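Local coordinates for protein beta-L-arabinobiosidase (Bacteroides thetaiotaomicron, PDB 5MQR) that is a multidomain glycoside hydrolase that probably cleaves beta-L-arabinofuranosyl linkages in plant pectin, with a more doubtful exo-alpha-sialidase activity, at residues 1027-1031 with 1043-1047; 1081-1085 with 1095-1101; 979-983 with 1019-1025; 908-912 with 969-974. One frame throughout, in Å; residues are numbered along the deposited sequence.

Interaction 1. Residues 1027-1031 with 1043-1047; sequences TGLIG and NPLIP
Asn-1043 N donates a hydrogen bond to Gly-1031 O at 2.9 Å. Two residues further along the loop, Leu-1045 N is shared by two carbonyls near the helix end. It bonds Leu-1029 O at 3.1 Å, and more weakly Gly-1028 O at 3.4 Å. A water lies 2.8 Å from Gly-1028 O and 2.7 Å from Asn-1043 O and can bridge the two segments, though it has more acceptors in reach than protons to give. The loop and this water thus supply donors to carbonyls near the end of the helix. The side-chain amide of Asn-1043 has its partner outside the contact: ND2 bonds Asn-963 OD1.

The backbones also pack closely at Gly-1031. This residue has a positive phi (86°), which favours glycine. The place where a beta carbon would sit is taken by Asn-1043 O and Pro-1044 N. The ring of Pro-1044 rests on Ile-1030 O through CG, 3.4 Å away. Leu-1045 sets its CG against Gly-1028 O.

The apolar part is one pair. Leu-1029 and Ile-1046 cross at about a right angle, with Leu-1029 CG 3.7 Å from Ile-1046 CG1. Leu-1029 holds CG anti to its own N (chi1 -163°), which brings the branch point back toward the loop although CB starts away from it. With an alanine here, Ile-1046 would probably lose this apolar neighbour, and a gap would be likely to open beside Phe-976.

This is a glycine-terminated helix end, buried where the helical glycosidase domain passes into the family 65-type C-terminal beta domain.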
loop_
_atom_site.group_PDB
_atom_site.type_symbol
_atom_site.label_atom_id
_atom_site.label_comp_id
_atom_site.label_asym_id
_atom_site.label_seq_id
_atom_site.Cartn_x
_atom_site.Cartn_y
_atom_site.Cartn_z
ATOM N N THR A 1027 -17.490 4.604 -11.459
ATOM C CA THR A 1027 -18.150 3.396 -11.960
ATOM C C THR A 1027 -17.677 2.914 -13.321
ATOM O O THR A 1027 -17.942 1.762 -13.665
ATOM C CB THR A 1027 -19.696 3.526 -12.023
ATOM O OG1 THR A 1027 -20.060 4.545 -12.957
ATOM C CG2 THR A 1027 -20.262 3.842 -10.673
ATOM N N GLY A 1028 -17.025 3.772 -14.106
ATOM C CA GLY A 1028 -16.627 3.413 -15.460
ATOM C C GLY A 1028 -15.126 3.262 -15.554
ATOM O O GLY A 1028 -14.612 2.157 -15.793
ATOM N N LEU A 1029 -14.421 4.382 -15.360
ATOM C CA LEU A 1029 -12.951 4.421 -15.433
ATOM C C LEU A 1029 -12.280 3.509 -14.390
ATOM O O LEU A 1029 -11.588 2.587 -14.740
ATOM C CB LEU A 1029 -12.457 5.856 -15.270
ATOM C CG LEU A 1029 -11.023 6.028 -15.731
ATOM C CD1 LEU A 1029 -10.917 6.117 -17.240
ATOM C CD2 LEU A 1029 -10.474 7.289 -15.127
ATOM N N ILE A 1030 -12.518 3.764 -13.115
ATOM C CA ILE A 1030 -12.051 2.883 -12.044
ATOM C C ILE A 1030 -12.857 1.588 -12.045
ATOM O O ILE A 1030 -12.339 0.529 -11.713
ATOM C CB ILE A 1030 -12.195 3.555 -10.661
ATOM C CG1 ILE A 1030 -11.329 4.816 -10.570
ATOM C CG2 ILE A 1030 -11.830 2.599 -9.521
ATOM C CD1 ILE A 1030 -9.853 4.529 -10.436
ATOM N N GLY A 1031 -14.128 1.678 -12.426
ATOM C CA GLY A 1031 -14.897 0.508 -12.733
ATOM C C GLY A 1031 -15.567 -0.178 -11.562
ATOM O O GLY A 1031 -15.883 -1.373 -11.670
ATOM N N ASN A 1043 -14.111 -3.420 -12.698
ATOM C CA ASN A 1043 -13.661 -3.680 -14.049
ATOM C C ASN A 1043 -13.223 -2.360 -14.650
ATOM O O ASN A 1043 -13.989 -1.716 -15.362
ATOM C CB ASN A 1043 -14.786 -4.319 -14.866
ATOM C CG ASN A 1043 -14.339 -4.691 -16.264
ATOM O OD1 ASN A 1043 -13.204 -5.130 -16.455
ATOM N ND2 ASN A 1043 -15.193 -4.462 -17.245
ATOM N N PRO A 1044 -12.002 -1.919 -14.324
ATOM C CA PRO A 1044 -11.524 -0.643 -14.849
ATOM C C PRO A 1044 -11.434 -0.625 -16.360
ATOM O O PRO A 1044 -10.982 -1.581 -16.952
ATOM C CB PRO A 1044 -10.131 -0.499 -14.252
ATOM C CG PRO A 1044 -10.058 -1.489 -13.158
ATOM C CD PRO A 1044 -10.979 -2.599 -13.520
ATOM N N LEU A 1045 -11.873 0.467 -16.965
ATOM C CA LEU A 1045 -11.766 0.646 -18.400
ATOM C C LEU A 1045 -10.608 1.588 -18.709
ATOM O O LEU A 1045 -10.756 2.579 -19.398
ATOM C CB LEU A 1045 -13.089 1.192 -18.967
ATOM C CG LEU A 1045 -14.331 0.409 -18.586
ATOM C CD1 LEU A 1045 -15.574 1.175 -19.001
ATOM C CD2 LEU A 1045 -14.293 -0.997 -19.151
ATOM N N ILE A 1046 -9.455 1.293 -18.154
ATOM C CA ILE A 1046 -8.242 2.033 -18.415
ATOM C C ILE A 1046 -7.422 1.038 -19.226
ATOM O O ILE A 1046 -7.388 -0.131 -18.881
ATOM C CB ILE A 1046 -7.581 2.409 -17.094
ATOM C CG1 ILE A 1046 -8.532 3.302 -16.326
ATOM C CG2 ILE A 1046 -6.257 3.125 -17.321
ATOM C CD1 ILE A 1046 -8.058 3.670 -14.938
ATOM N N PRO A 1047 -6.814 1.468 -20.343
ATOM C CA PRO A 1047 -5.961 0.511 -21.045
ATOM C C PRO A 1047 -4.740 0.088 -20.248
ATOM O O PRO A 1047 -4.293 0.795 -19.316
ATOM C CB PRO A 1047 -5.521 1.250 -22.315
ATOM C CG PRO A 1047 -6.010 2.649 -22.193
ATOM C CD PRO A 1047 -7.036 2.707 -21.110
HETATM O O HOH W 1 -16.155 -0.140 -15.762
#

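Interaction 2. Residues 1081-1085 with 1095-1101; sequences KGLRI and ADTLTRL
Leu-1083 and Ala-1095 form an antiparallel hydrogen-bonded pair and send their side chains to the same face of the sheet. Their CB atoms lie 4.3 Å apart. Both backbone bonds of the pair are short and nearly straight: Leu-1083 N to Ala-1095 O is 2.9 Å, with 167° at the hydrogen.

Leu-1083 is the hub. Its CG stands anti to its N (chi1 176°), which carries the two methyls under the chain that curls over after Ala-1095. CD1 meets Leu-1098 CD2 at 4.0 Å, and these two side chains cross at about a right angle. The other methyl, CD2, lies 3.5 Å from Thr-1099 O. Ile-1085 and Leu-1101 instead reach toward each other tip to tip, with Ile-1085 CD1 3.7 Å from Leu-1101 CD2.

The polar groups gather beside Gly-1082, at the Lys-1081 end of the strand. A water hydrogen-bonds Asp-1096 OD1 at 2.9 Å and, weakly, Lys-1081 O. The side chain of Arg-1084 runs back along its strand, and NH2 bonds the same Lys-1081 O at 3.0 Å, while NH1 makes a salt bridge with Glu-1091.

Strands 1082-1087 and 1090-1095 make a beta hairpin, with 1090-1095 at the sheet edge and 1064-1071 flanking 1082-1087. Trp-1070 of strand 1064-1071 touches Leu-1083 and Leu-1098. Ile-1042 of strand 1040-1042 packs on Leu-1083, Ile-1085 and Leu-1101.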
loop_
_atom_site.group_PDB
_atom_site.type_symbol
_atom_site.label_atom_id
_atom_site.label_comp_id
_atom_site.label_asym_id
_atom_site.label_seq_id
_atom_site.Cartn_x
_atom_site.Cartn_y
_atom_site.Cartn_z
ATOM N N LYS A 1081 2.162 -5.688 -6.123
ATOM C CA LYS A 1081 1.893 -5.263 -7.476
ATOM C C LYS A 1081 0.472 -5.632 -7.897
ATOM O O LYS A 1081 -0.142 -6.534 -7.347
ATOM C CB LYS A 1081 2.879 -5.899 -8.430
ATOM C CG LYS A 1081 4.313 -5.507 -8.158
ATOM C CD LYS A 1081 5.200 -6.019 -9.289
ATOM C CE LYS A 1081 6.674 -5.821 -9.013
ATOM N NZ LYS A 1081 7.477 -6.175 -10.235
ATOM N N GLY A 1082 -0.038 -4.912 -8.880
ATOM C CA GLY A 1082 -1.302 -5.236 -9.508
ATOM C C GLY A 1082 -2.499 -4.461 -8.983
ATOM O O GLY A 1082 -2.358 -3.391 -8.377
ATOM N N LEU A 1083 -3.671 -5.028 -9.243
ATOM C CA LEU A 1083 -4.944 -4.414 -8.965
ATOM C C LEU A 1083 -5.472 -4.990 -7.665
ATOM O O LEU A 1083 -5.609 -6.186 -7.560
ATOM C CB LEU A 1083 -5.929 -4.736 -10.107
ATOM C CG LEU A 1083 -7.366 -4.240 -9.955
ATOM C CD1 LEU A 1083 -7.417 -2.715 -9.874
ATOM C CD2 LEU A 1083 -8.224 -4.773 -11.104
ATOM N N ARG A 1084 -5.809 -4.146 -6.697
ATOM C CA ARG A 1084 -6.251 -4.638 -5.392
ATOM C C ARG A 1084 -7.452 -3.889 -4.887
ATOM O O ARG A 1084 -7.594 -2.698 -5.126
ATOM C CB ARG A 1084 -5.136 -4.506 -4.364
ATOM C CG ARG A 1084 -4.103 -5.583 -4.516
ATOM C CD ARG A 1084 -2.885 -5.388 -3.610
ATOM N NE ARG A 1084 -1.748 -6.056 -4.241
ATOM C CZ ARG A 1084 -1.351 -7.292 -3.988
ATOM N NH1 ARG A 1084 -1.930 -8.002 -3.040
ATOM N NH2 ARG A 1084 -0.337 -7.803 -4.666
ATOM N N ILE A 1085 -8.295 -4.612 -4.176
ATOM C CA ILE A 1085 -9.471 -4.071 -3.518
ATOM C C ILE A 1085 -9.279 -4.257 -2.024
ATOM O O ILE A 1085 -8.923 -5.355 -1.591
ATOM C CB ILE A 1085 -10.734 -4.835 -3.908
ATOM C CG1 ILE A 1085 -10.980 -4.667 -5.408
ATOM C CG2 ILE A 1085 -11.946 -4.352 -3.091
ATOM C CD1 ILE A 1085 -12.034 -5.607 -5.956
ATOM N N ALA A 1095 -5.635 -8.944 -8.561
ATOM C CA ALA A 1095 -5.404 -9.414 -9.915
ATOM C C ALA A 1095 -4.067 -8.872 -10.425
ATOM O O ALA A 1095 -3.655 -7.805 -10.038
ATOM C CB ALA A 1095 -6.550 -8.980 -10.823
ATOM N N ASP A 1096 -3.416 -9.616 -11.308
ATOM C CA ASP A 1096 -2.109 -9.234 -11.870
ATOM C C ASP A 1096 -2.198 -8.130 -12.933
ATOM O O ASP A 1096 -1.192 -7.484 -13.225
ATOM C CB ASP A 1096 -1.412 -10.448 -12.527
ATOM C CG ASP A 1096 -1.048 -11.552 -11.543
ATOM O OD1 ASP A 1096 -0.851 -11.297 -10.342
ATOM O OD2 ASP A 1096 -0.927 -12.705 -12.005
ATOM N N THR A 1097 -3.373 -7.952 -13.528
ATOM C CA THR A 1097 -3.583 -7.000 -14.593
ATOM C C THR A 1097 -4.856 -6.185 -14.338
ATOM O O THR A 1097 -5.697 -6.543 -13.487
ATOM C CB THR A 1097 -3.739 -7.736 -15.949
ATOM O OG1 THR A 1097 -4.856 -8.649 -15.894
ATOM C CG2 THR A 1097 -2.450 -8.530 -16.301
ATOM N N LEU A 1098 -4.994 -5.080 -15.076
ATOM C CA LEU A 1098 -6.263 -4.375 -15.108
ATOM C C LEU A 1098 -7.256 -5.226 -15.874
ATOM O O LEU A 1098 -7.132 -5.386 -17.055
ATOM C CB LEU A 1098 -6.127 -2.981 -15.719
ATOM C CG LEU A 1098 -5.347 -2.014 -14.823
ATOM C CD1 LEU A 1098 -5.104 -0.706 -15.552
ATOM C CD2 LEU A 1098 -6.054 -1.765 -13.508
ATOM N N THR A 1099 -8.231 -5.779 -15.168
ATOM C CA THR A 1099 -9.167 -6.734 -15.747
ATOM C C THR A 1099 -10.290 -6.847 -14.721
ATOM O O THR A 1099 -10.182 -6.281 -13.629
ATOM C CB THR A 1099 -8.487 -8.097 -16.079
ATOM O OG1 THR A 1099 -9.404 -8.940 -16.777
ATOM C CG2 THR A 1099 -8.015 -8.833 -14.828
ATOM N N ARG A 1100 -11.380 -7.515 -15.076
ATOM C CA ARG A 1100 -12.482 -7.703 -14.130
ATOM C C ARG A 1100 -12.036 -8.489 -12.855
ATOM O O ARG A 1100 -11.409 -9.530 -12.940
ATOM C CB ARG A 1100 -13.657 -8.416 -14.805
ATOM C CG ARG A 1100 -14.866 -8.540 -13.915
ATOM C CD ARG A 1100 -15.996 -9.310 -14.563
ATOM N NE ARG A 1100 -16.785 -8.434 -15.420
ATOM C CZ ARG A 1100 -17.001 -8.587 -16.736
ATOM N NH1 ARG A 1100 -16.497 -9.619 -17.425
ATOM N NH2 ARG A 1100 -17.758 -7.687 -17.379
ATOM N N LEU A 1101 -12.392 -7.982 -11.690
ATOM C CA LEU A 1101 -12.067 -8.611 -10.421
ATOM C C LEU A 1101 -13.319 -8.586 -9.557
ATOM O O LEU A 1101 -13.902 -7.519 -9.327
ATOM C CB LEU A 1101 -10.919 -7.867 -9.751
ATOM C CG LEU A 1101 -10.521 -8.302 -8.337
ATOM C CD1 LEU A 1101 -10.141 -9.784 -8.268
ATOM C CD2 LEU A 1101 -9.375 -7.422 -7.843
HETATM O O HOH W 2 0.617 -8.970 -9.464
#

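Interaction 3. Residues 979-983 with 1019-1025; sequences MELYV and STFNDLM
Met-979, a selenomethionine, meets helix 1022-1029 with the end of its side chain. The chain bends at both chi2 and chi3, and this curls CE in between two residues. CE lies 3.6 Å from SE of Met-1025, also a selenomethionine, and 3.7 Å from Leu-1024 CB.

One turn on, Tyr-982 carries the polar part of the contact. Its CG is anti to the backbone N (chi1 -172°), and the ring reaches the residues just before the helix. OH donates to Thr-1020 O at 2.8 Å, and this oxygen lies at the edge of the ring, in its plane. Ser-1019 OG lies near the same hydroxyl, but any bond there is weak and not settled; its stronger partner is Arg-675. The edge of Phe-1021 is turned toward the Tyr-982 face in an offset edge-to-face pair, with centroids 5.4 Å apart and planes at 71°. Leu-1024 CD1 sits at the edge of the tyrosine, 3.8 Å from CE2. A phenylalanine in place of Tyr-982 would probably leave Thr-1020 O without its buried hydroxyl donor.

Val-983 ends the walk. Its CG2 comes to the edge of the Phe-1021 ring, 3.7 Å from CZ.

Phe-1021 holds the N-cap position of its helix, and its N bonds Glu-718. Helices 666-680 and 948-964 complete the packing. The contact packs two helices of the helical glycosidase domain, which in a six-hairpin glycosidase is probably an alpha/alpha barrel.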
loop_
_atom_site.group_PDB
_atom_site.type_symbol
_atom_site.label_atom_id
_atom_site.label_comp_id
_atom_site.label_asym_id
_atom_site.label_seq_id
_atom_site.Cartn_x
_atom_site.Cartn_y
_atom_site.Cartn_z
HETATM N N MSE A 979 -13.374 10.004 -22.093
HETATM C CA MSE A 979 -13.247 10.588 -20.767
HETATM C C MSE A 979 -12.171 11.651 -20.733
HETATM O O MSE A 979 -12.361 12.671 -20.086
HETATM C CB MSE A 979 -12.977 9.537 -19.690
HETATM C CG MSE A 979 -14.187 8.650 -19.447
HETATM SE SE MSE A 979 -15.558 9.607 -18.419
HETATM C CE MSE A 979 -14.666 9.676 -16.654
ATOM N N GLU A 980 -11.056 11.436 -21.424
ATOM C CA GLU A 980 -9.987 12.423 -21.506
ATOM C C GLU A 980 -10.436 13.740 -22.179
ATOM O O GLU A 980 -10.121 14.844 -21.708
ATOM C CB GLU A 980 -8.779 11.830 -22.246
ATOM C CG GLU A 980 -7.556 12.737 -22.270
ATOM C CD GLU A 980 -6.277 12.005 -22.662
ATOM O OE1 GLU A 980 -6.248 11.460 -23.770
ATOM O OE2 GLU A 980 -5.304 11.970 -21.867
ATOM N N LEU A 981 -11.164 13.614 -23.282
ATOM C CA LEU A 981 -11.726 14.768 -23.977
ATOM C C LEU A 981 -12.775 15.501 -23.111
ATOM O O LEU A 981 -12.823 16.728 -23.112
ATOM C CB LEU A 981 -12.337 14.343 -25.318
ATOM C CG LEU A 981 -11.366 13.834 -26.389
ATOM C CD1 LEU A 981 -12.078 13.400 -27.692
ATOM C CD2 LEU A 981 -10.312 14.888 -26.704
ATOM N N TYR A 982 -13.594 14.761 -22.369
ATOM C CA TYR A 982 -14.526 15.379 -21.434
ATOM C C TYR A 982 -13.734 16.206 -20.392
ATOM O O TYR A 982 -14.074 17.361 -20.083
ATOM C CB TYR A 982 -15.387 14.304 -20.769
ATOM C CG TYR A 982 -16.543 14.781 -19.903
ATOM C CD1 TYR A 982 -17.052 16.088 -19.975
ATOM C CD2 TYR A 982 -17.157 13.905 -19.032
ATOM C CE1 TYR A 982 -18.118 16.492 -19.184
ATOM C CE2 TYR A 982 -18.229 14.294 -18.246
ATOM C CZ TYR A 982 -18.701 15.590 -18.317
ATOM O OH TYR A 982 -19.766 15.957 -17.522
ATOM N N VAL A 983 -12.637 15.640 -19.921
ATOM C CA VAL A 983 -11.722 16.374 -19.026
ATOM C C VAL A 983 -11.142 17.636 -19.673
ATOM O O VAL A 983 -11.289 18.721 -19.137
ATOM C CB VAL A 983 -10.591 15.460 -18.475
ATOM C CG1 VAL A 983 -9.547 16.279 -17.710
ATOM C CG2 VAL A 983 -11.167 14.385 -17.549
ATOM N N SER A 1019 -25.123 17.298 -15.149
ATOM C CA SER A 1019 -24.338 16.204 -15.701
ATOM C C SER A 1019 -23.687 15.455 -14.563
ATOM O O SER A 1019 -23.669 15.916 -13.415
ATOM C CB SER A 1019 -23.211 16.730 -16.622
ATOM O OG SER A 1019 -22.269 17.521 -15.888
ATOM N N THR A 1020 -23.148 14.291 -14.895
ATOM C CA THR A 1020 -22.250 13.580 -13.984
ATOM C C THR A 1020 -20.827 13.682 -14.534
ATOM O O THR A 1020 -20.599 14.016 -15.709
ATOM C CB THR A 1020 -22.665 12.106 -13.774
ATOM O OG1 THR A 1020 -22.546 11.366 -14.988
ATOM C CG2 THR A 1020 -24.104 11.993 -13.242
ATOM N N PHE A 1021 -19.889 13.422 -13.635
ATOM C CA PHE A 1021 -18.481 13.272 -13.952
ATOM C C PHE A 1021 -17.824 12.237 -13.035
ATOM O O PHE A 1021 -17.238 11.276 -13.489
ATOM C CB PHE A 1021 -17.700 14.603 -13.881
ATOM C CG PHE A 1021 -16.264 14.419 -14.198
ATOM C CD1 PHE A 1021 -15.861 14.236 -15.511
ATOM C CD2 PHE A 1021 -15.323 14.304 -13.189
ATOM C CE1 PHE A 1021 -14.535 13.995 -15.837
ATOM C CE2 PHE A 1021 -13.991 14.061 -13.507
ATOM C CZ PHE A 1021 -13.606 13.910 -14.835
ATOM N N ASN A 1022 -17.876 12.484 -11.744
ATOM C CA ASN A 1022 -17.271 11.601 -10.805
ATOM C C ASN A 1022 -17.991 10.271 -10.688
ATOM O O ASN A 1022 -17.369 9.264 -10.305
ATOM C CB ASN A 1022 -17.123 12.311 -9.478
ATOM C CG ASN A 1022 -15.969 13.300 -9.489
ATOM O OD1 ASN A 1022 -14.955 13.082 -10.162
ATOM N ND2 ASN A 1022 -16.082 14.355 -8.695
ATOM N N ASP A 1023 -19.269 10.222 -11.046
ATOM C CA ASP A 1023 -19.931 8.943 -11.127
ATOM C C ASP A 1023 -19.308 8.103 -12.214
ATOM O O ASP A 1023 -19.220 6.887 -12.090
ATOM C CB ASP A 1023 -21.417 9.063 -11.375
ATOM C CG ASP A 1023 -22.091 7.713 -11.388
ATOM O OD1 ASP A 1023 -21.945 6.948 -10.394
ATOM O OD2 ASP A 1023 -22.704 7.387 -12.413
ATOM N N LEU A 1024 -18.887 8.767 -13.283
ATOM C CA LEU A 1024 -18.229 8.108 -14.425
ATOM C C LEU A 1024 -16.825 7.667 -14.032
ATOM O O LEU A 1024 -16.385 6.584 -14.413
ATOM C CB LEU A 1024 -18.132 9.041 -15.636
ATOM C CG LEU A 1024 -19.389 9.806 -16.055
ATOM C CD1 LEU A 1024 -19.034 10.780 -17.167
ATOM C CD2 LEU A 1024 -20.501 8.854 -16.500
HETATM N N MSE A 1025 -16.124 8.514 -13.282
HETATM C CA MSE A 1025 -14.791 8.183 -12.794
HETATM C C MSE A 1025 -14.843 6.928 -11.934
HETATM O O MSE A 1025 -14.074 6.008 -12.138
HETATM C CB MSE A 1025 -14.184 9.338 -12.005
HETATM C CG MSE A 1025 -13.936 10.611 -12.814
HETATM SE SE MSE A 1025 -12.355 10.367 -13.957
HETATM C CE MSE A 1025 -11.078 10.585 -12.465
#

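Interaction 4. Residues 908-912 with 969-974; sequences KEIMD and VLSDSV
Lys-908 and Val-969 bring their CA atoms to 6.6 Å, and Met-911 and Val-974 to 7.6 Å, so the two backbones stay apart and side chains fill the space between. Met-911, a selenomethionine, does most of this. Its first torsion places CG anti to the carbonyl carbon (chi1 -48°), and a bend at chi3 (-81°) turns the methyl back over Val-969. CE lies 3.6 Å from Val-969 CG1 and touches the carbonyl O of the same residue. SE sits 4.0 Å from Val-974 CG2, the two side chains crossing at about a right angle, and it also faces Leu-970 CD2.

Val-969 and Leu-970 lie in the loop just before helix 972-985, whose N-cap position is Ser-971, and Val-974 lies in its first turn. The end of a 3-10 segment, at 909-910, lies against this helix start. Both pieces fall in the helical glycosidase domain, probably an alpha/alpha barrel.

Ile-910 works on the inner side. Its CG2 comes within 3.9 Å of Val-974 CG1, while the rest of the side chain leads away to Met-958 and Thr-954 of helix 948-964. Met-958 also touches Leu-970. On the solvent side, Lys-908 uses only its aliphatic part. The chain runs extended beyond CG and crosses Val-969 at about a right angle, with Lys-908 CG 3.8 Å from Val-969 CG1.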
loop_
_atom_site.group_PDB
_atom_site.type_symbol
_atom_site.label_atom_id
_atom_site.label_comp_id
_atom_site.label_asym_id
_atom_site.label_seq_id
_atom_site.Cartn_x
_atom_site.Cartn_y
_atom_site.Cartn_z
ATOM N N LYS A 908 -20.460 1.996 -33.233
ATOM C CA LYS A 908 -19.389 2.376 -34.152
ATOM C C LYS A 908 -19.344 3.882 -34.377
ATOM O O LYS A 908 -18.281 4.421 -34.669
ATOM C CB LYS A 908 -19.507 1.650 -35.495
ATOM C CG LYS A 908 -19.208 0.172 -35.384
ATOM C CD LYS A 908 -19.151 -0.528 -36.735
ATOM C CE LYS A 908 -18.695 -1.972 -36.536
ATOM N NZ LYS A 908 -18.422 -2.675 -37.827
ATOM N N GLU A 909 -20.479 4.557 -34.205
ATOM C CA GLU A 909 -20.552 5.998 -34.436
ATOM C C GLU A 909 -19.783 6.822 -33.404
ATOM O O GLU A 909 -19.510 7.987 -33.626
ATOM C CB GLU A 909 -22.005 6.458 -34.521
ATOM C CG GLU A 909 -22.787 5.763 -35.620
ATOM C CD GLU A 909 -22.105 5.893 -36.977
ATOM O OE1 GLU A 909 -21.994 7.043 -37.454
ATOM O OE2 GLU A 909 -21.664 4.855 -37.547
ATOM N N ILE A 910 -19.408 6.201 -32.301
ATOM C CA ILE A 910 -18.541 6.823 -31.318
ATOM C C ILE A 910 -17.154 7.138 -31.914
ATOM O O ILE A 910 -16.539 8.149 -31.547
ATOM C CB ILE A 910 -18.433 5.937 -30.055
ATOM C CG1 ILE A 910 -19.785 5.821 -29.355
ATOM C CG2 ILE A 910 -17.418 6.471 -29.061
ATOM C CD1 ILE A 910 -20.420 7.116 -28.885
HETATM N N MSE A 911 -16.689 6.308 -32.848
HETATM C CA MSE A 911 -15.327 6.443 -33.381
HETATM C C MSE A 911 -15.306 7.036 -34.755
HETATM O O MSE A 911 -14.262 7.067 -35.377
HETATM C CB MSE A 911 -14.686 5.060 -33.429
HETATM C CG MSE A 911 -14.883 4.308 -32.109
HETATM SE SE MSE A 911 -14.257 2.461 -32.333
HETATM C CE MSE A 911 -15.857 1.756 -33.226
ATOM N N ASP A 912 -16.437 7.532 -35.239
ATOM C CA ASP A 912 -16.538 8.064 -36.585
ATOM C C ASP A 912 -16.717 9.559 -36.507
ATOM O O ASP A 912 -17.639 10.041 -35.876
ATOM C CB ASP A 912 -17.721 7.428 -37.307
ATOM C CG ASP A 912 -17.725 7.697 -38.837
ATOM O OD1 ASP A 912 -17.062 8.635 -39.346
ATOM O OD2 ASP A 912 -18.441 6.949 -39.547
ATOM N N VAL A 969 -16.806 -4.073 -30.461
ATOM C CA VAL A 969 -16.696 -2.810 -31.184
ATOM C C VAL A 969 -15.780 -1.771 -30.486
ATOM O O VAL A 969 -15.024 -1.072 -31.143
ATOM C CB VAL A 969 -18.113 -2.265 -31.477
ATOM C CG1 VAL A 969 -18.098 -0.807 -31.911
ATOM C CG2 VAL A 969 -18.764 -3.112 -32.565
ATOM N N LEU A 970 -15.836 -1.695 -29.169
ATOM C CA LEU A 970 -15.182 -0.657 -28.402
ATOM C C LEU A 970 -14.098 -1.228 -27.479
ATOM O O LEU A 970 -14.353 -2.174 -26.741
ATOM C CB LEU A 970 -16.221 0.053 -27.544
ATOM C CG LEU A 970 -17.323 0.806 -28.278
ATOM C CD1 LEU A 970 -18.314 1.355 -27.267
ATOM C CD2 LEU A 970 -16.721 1.926 -29.114
ATOM N N SER A 971 -12.907 -0.636 -27.530
ATOM C CA SER A 971 -11.836 -0.962 -26.610
ATOM C C SER A 971 -11.833 0.017 -25.428
ATOM O O SER A 971 -12.486 1.050 -25.437
ATOM C CB SER A 971 -10.483 -0.903 -27.333
ATOM O OG SER A 971 -10.260 0.388 -27.849
ATOM N N ASP A 972 -11.059 -0.328 -24.413
ATOM C CA ASP A 972 -10.777 0.581 -23.309
ATOM C C ASP A 972 -10.225 1.947 -23.782
ATOM O O ASP A 972 -10.625 2.986 -23.246
ATOM C CB ASP A 972 -9.825 -0.074 -22.286
ATOM C CG ASP A 972 -10.469 -1.240 -21.532
ATOM O OD1 ASP A 972 -11.674 -1.490 -21.732
ATOM O OD2 ASP A 972 -9.756 -1.921 -20.747
ATOM N N SER A 973 -9.347 1.935 -24.787
ATOM C CA SER A 973 -8.755 3.164 -25.316
ATOM C C SER A 973 -9.794 4.136 -25.770
ATOM O O SER A 973 -9.628 5.339 -25.592
ATOM C CB SER A 973 -7.828 2.889 -26.504
ATOM O OG SER A 973 -6.701 2.234 -26.006
ATOM N N VAL A 974 -10.840 3.614 -26.392
ATOM C CA VAL A 974 -11.908 4.450 -26.847
ATOM C C VAL A 974 -12.653 5.114 -25.685
ATOM O O VAL A 974 -12.933 6.310 -25.744
ATOM C CB VAL A 974 -12.888 3.690 -27.774
ATOM C CG1 VAL A 974 -14.101 4.557 -28.117
ATOM C CG2 VAL A 974 -12.166 3.291 -29.056
#

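From the N terminus, interaction 4 comes first and closes a long loop that contains helix 948-964. Interaction 3 comes next and closes a loop of 35 residues, joining helix 972-985, whose start interaction 4 uses, to helix 1022-1029. Interaction 1 then closes a short loop between the end of helix 1022-1029 and residues 1043-1047. Interaction 2 is last and closes a beta hairpin. All four are in series; none nests or crosses. Still, they meet in space. Asp-972 packs on Leu-1045 and Ile-1046, linking interactions 4 and 1. Pro-1044 touches Leu-1098 and Thr-1099, linking 1 and 2. Interaction 1 thus lies between the helical domain and the C-terminal beta domain.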